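Local coordinates for signal transduction protein PmrD (Escherichia coli, PDB 4HN7), which binds the phosphorylated response regulator BasR and so promotes induction of BasR-activated genes that confer polymyxin resistance in some natural isolates, at residues His17-Cys22 and Asp44-Leu49. Sequence-based numbering, arbitrary orientation.
Sequences HVLMLC and DLLSPL
L46 reaches across the interior of the barrel from strand 45-50 and meets L21 and L19 of strand 16-23 with a single methyl group. The tight part of the contact is the pair L21-L46, in which CD2 of L21 lies 3.6 Å from CD1 of L46, a full van der Waals contact between two methyls whose side chains cross at about a right angle. The CB atoms of both leucines point toward the other strand, and CG, anti to the carbonyl carbon (chi1 -61° in L21, -60° in L46), continues from there to the meeting methyls. L19, two residues before L21 and on the same face of its strand, joins more loosely: its CD1 is 4.3 Å from the same L46 CD1. The backbones stay well apart, with the CA atoms of L21 and L46 9.0 Å from each other, so the strands meet through leucine ends rather than as sheet neighbours. Around this small apolar group, V5 packs on L21, V34 and V40 on L19, and I56 on L46. Away from this cluster strand 45-50 opens up: the CB of L45 is directed away from strand 16-23 and the residue is partly exposed, P48 is exposed, and L49 packs on Q50 of the second subunit. With only methyl contacts and 82 Å² buried in total, the contact links two non-adjacent strands across the barrel interior by dispersion and exclusion of water, without directional bonds.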
loop_
_atom_site.group_PDB
_atom_site.type_symbol
_atom_site.label_atom_id
_atom_site.label_comp_id
_atom_site.label_asym_id
_atom_site.label_seq_id
_atom_site.Cartn_x
_atom_site.Cartn_y
_atom_site.Cartn_z
ATOM N N HIS A 17 -5.940 6.345 12.666
ATOM C CA HIS A 17 -5.593 5.945 14.043
ATOM C C HIS A 17 -4.755 7.041 14.549
ATOM O O HIS A 17 -4.275 7.822 13.753
ATOM C CB HIS A 17 -4.703 4.706 14.091
ATOM C CG HIS A 17 -5.339 3.454 13.588
ATOM N ND1 HIS A 17 -5.234 3.043 12.274
ATOM C CD2 HIS A 17 -6.038 2.491 14.236
ATOM C CE1 HIS A 17 -5.869 1.893 12.129
ATOM N NE2 HIS A 17 -6.362 1.535 13.304
ATOM N N VAL A 18 -4.578 7.106 15.861
ATOM C CA VAL A 18 -3.550 7.949 16.464
ATOM C C VAL A 18 -2.682 6.942 17.148
ATOM O O VAL A 18 -3.206 6.029 17.772
ATOM C CB VAL A 18 -4.057 9.019 17.438
ATOM C CG1 VAL A 18 -2.904 9.870 18.007
ATOM C CG2 VAL A 18 -4.958 9.967 16.688
ATOM N N LEU A 19 -1.360 7.085 16.980
ATOM C CA LEU A 19 -0.415 6.062 17.376
ATOM C C LEU A 19 0.686 6.672 18.184
ATOM O O LEU A 19 1.153 7.720 17.883
ATOM C CB LEU A 19 0.202 5.398 16.145
ATOM C CG LEU A 19 -0.680 4.671 15.154
ATOM C CD1 LEU A 19 0.241 4.225 14.052
ATOM C CD2 LEU A 19 -1.461 3.478 15.698
ATOM N N MET A 20 1.093 6.005 19.227
ATOM C CA MET A 20 2.283 6.359 19.883
ATOM C C MET A 20 3.299 5.367 19.314
ATOM O O MET A 20 3.023 4.208 19.164
ATOM C CB MET A 20 2.098 6.243 21.391
ATOM C CG MET A 20 3.069 7.075 22.218
ATOM S SD MET A 20 4.626 6.270 22.673
ATOM C CE MET A 20 4.233 5.741 24.336
ATOM N N LEU A 21 4.450 5.867 18.927
ATOM C CA LEU A 21 5.453 5.114 18.199
ATOM C C LEU A 21 6.757 5.357 18.904
ATOM O O LEU A 21 6.949 6.394 19.435
ATOM C CB LEU A 21 5.577 5.676 16.804
ATOM C CG LEU A 21 4.385 5.659 15.892
ATOM C CD1 LEU A 21 4.765 6.558 14.742
ATOM C CD2 LEU A 21 4.042 4.246 15.414
ATOM N N CYS A 22 7.654 4.417 18.984
ATOM C CA CYS A 22 8.967 4.810 19.381
ATOM C C CYS A 22 9.998 4.129 18.485
ATOM O O CYS A 22 9.745 3.049 17.992
ATOM C CB CYS A 22 9.179 4.546 20.838
ATOM S SG CYS A 22 9.709 2.879 21.142
ATOM N N ASP A 44 3.318 -3.776 16.325
ATOM C CA ASP A 44 3.672 -3.641 14.920
ATOM C C ASP A 44 4.884 -2.725 14.644
ATOM O O ASP A 44 5.240 -1.799 15.384
ATOM C CB ASP A 44 2.483 -3.223 14.094
ATOM C CG ASP A 44 1.441 -4.339 13.974
ATOM O OD1 ASP A 44 0.375 -4.158 13.332
ATOM O OD2 ASP A 44 1.682 -5.422 14.536
ATOM N N LEU A 45 5.575 -3.092 13.577
ATOM C CA LEU A 45 6.683 -2.350 13.067
ATOM C C LEU A 45 6.165 -1.572 11.846
ATOM O O LEU A 45 5.532 -2.142 10.962
ATOM C CB LEU A 45 7.759 -3.316 12.588
ATOM C CG LEU A 45 9.016 -2.796 11.908
ATOM C CD1 LEU A 45 9.923 -2.246 12.941
ATOM C CD2 LEU A 45 9.725 -3.902 11.177
ATOM N N LEU A 46 6.497 -0.288 11.782
ATOM C CA LEU A 46 6.296 0.514 10.564
ATOM C C LEU A 46 7.611 0.888 9.927
ATOM O O LEU A 46 8.427 1.497 10.573
ATOM C CB LEU A 46 5.571 1.800 10.899
ATOM C CG LEU A 46 4.212 1.565 11.511
ATOM C CD1 LEU A 46 3.804 2.878 12.093
ATOM C CD2 LEU A 46 3.213 1.089 10.485
ATOM N N SER A 47 7.807 0.558 8.662
ATOM C CA SER A 47 9.086 0.767 8.026
ATOM C C SER A 47 8.858 1.703 6.890
ATOM O O SER A 47 7.905 1.532 6.155
ATOM C CB SER A 47 9.588 -0.561 7.515
ATOM O OG SER A 47 8.746 -1.604 8.051
ATOM N N PRO A 48 9.737 2.692 6.720
ATOM C CA PRO A 48 9.640 3.658 5.633
ATOM C C PRO A 48 9.671 3.030 4.277
ATOM O O PRO A 48 10.476 2.168 4.068
ATOM C CB PRO A 48 10.885 4.490 5.796
ATOM C CG PRO A 48 11.804 3.610 6.522
ATOM C CD PRO A 48 10.979 2.846 7.471
ATOM N N LEU A 49 8.758 3.431 3.400
ATOM C CA LEU A 49 8.842 3.197 1.943
ATOM C C LEU A 49 9.298 4.457 1.177
ATOM O O LEU A 49 10.234 4.452 0.374
ATOM C CB LEU A 49 7.468 2.830 1.362
ATOM C CG LEU A 49 6.961 1.432 1.665
ATOM C CD1 LEU A 49 5.547 1.221 1.177
ATOM C CD2 LEU A 49 7.885 0.429 1.017
#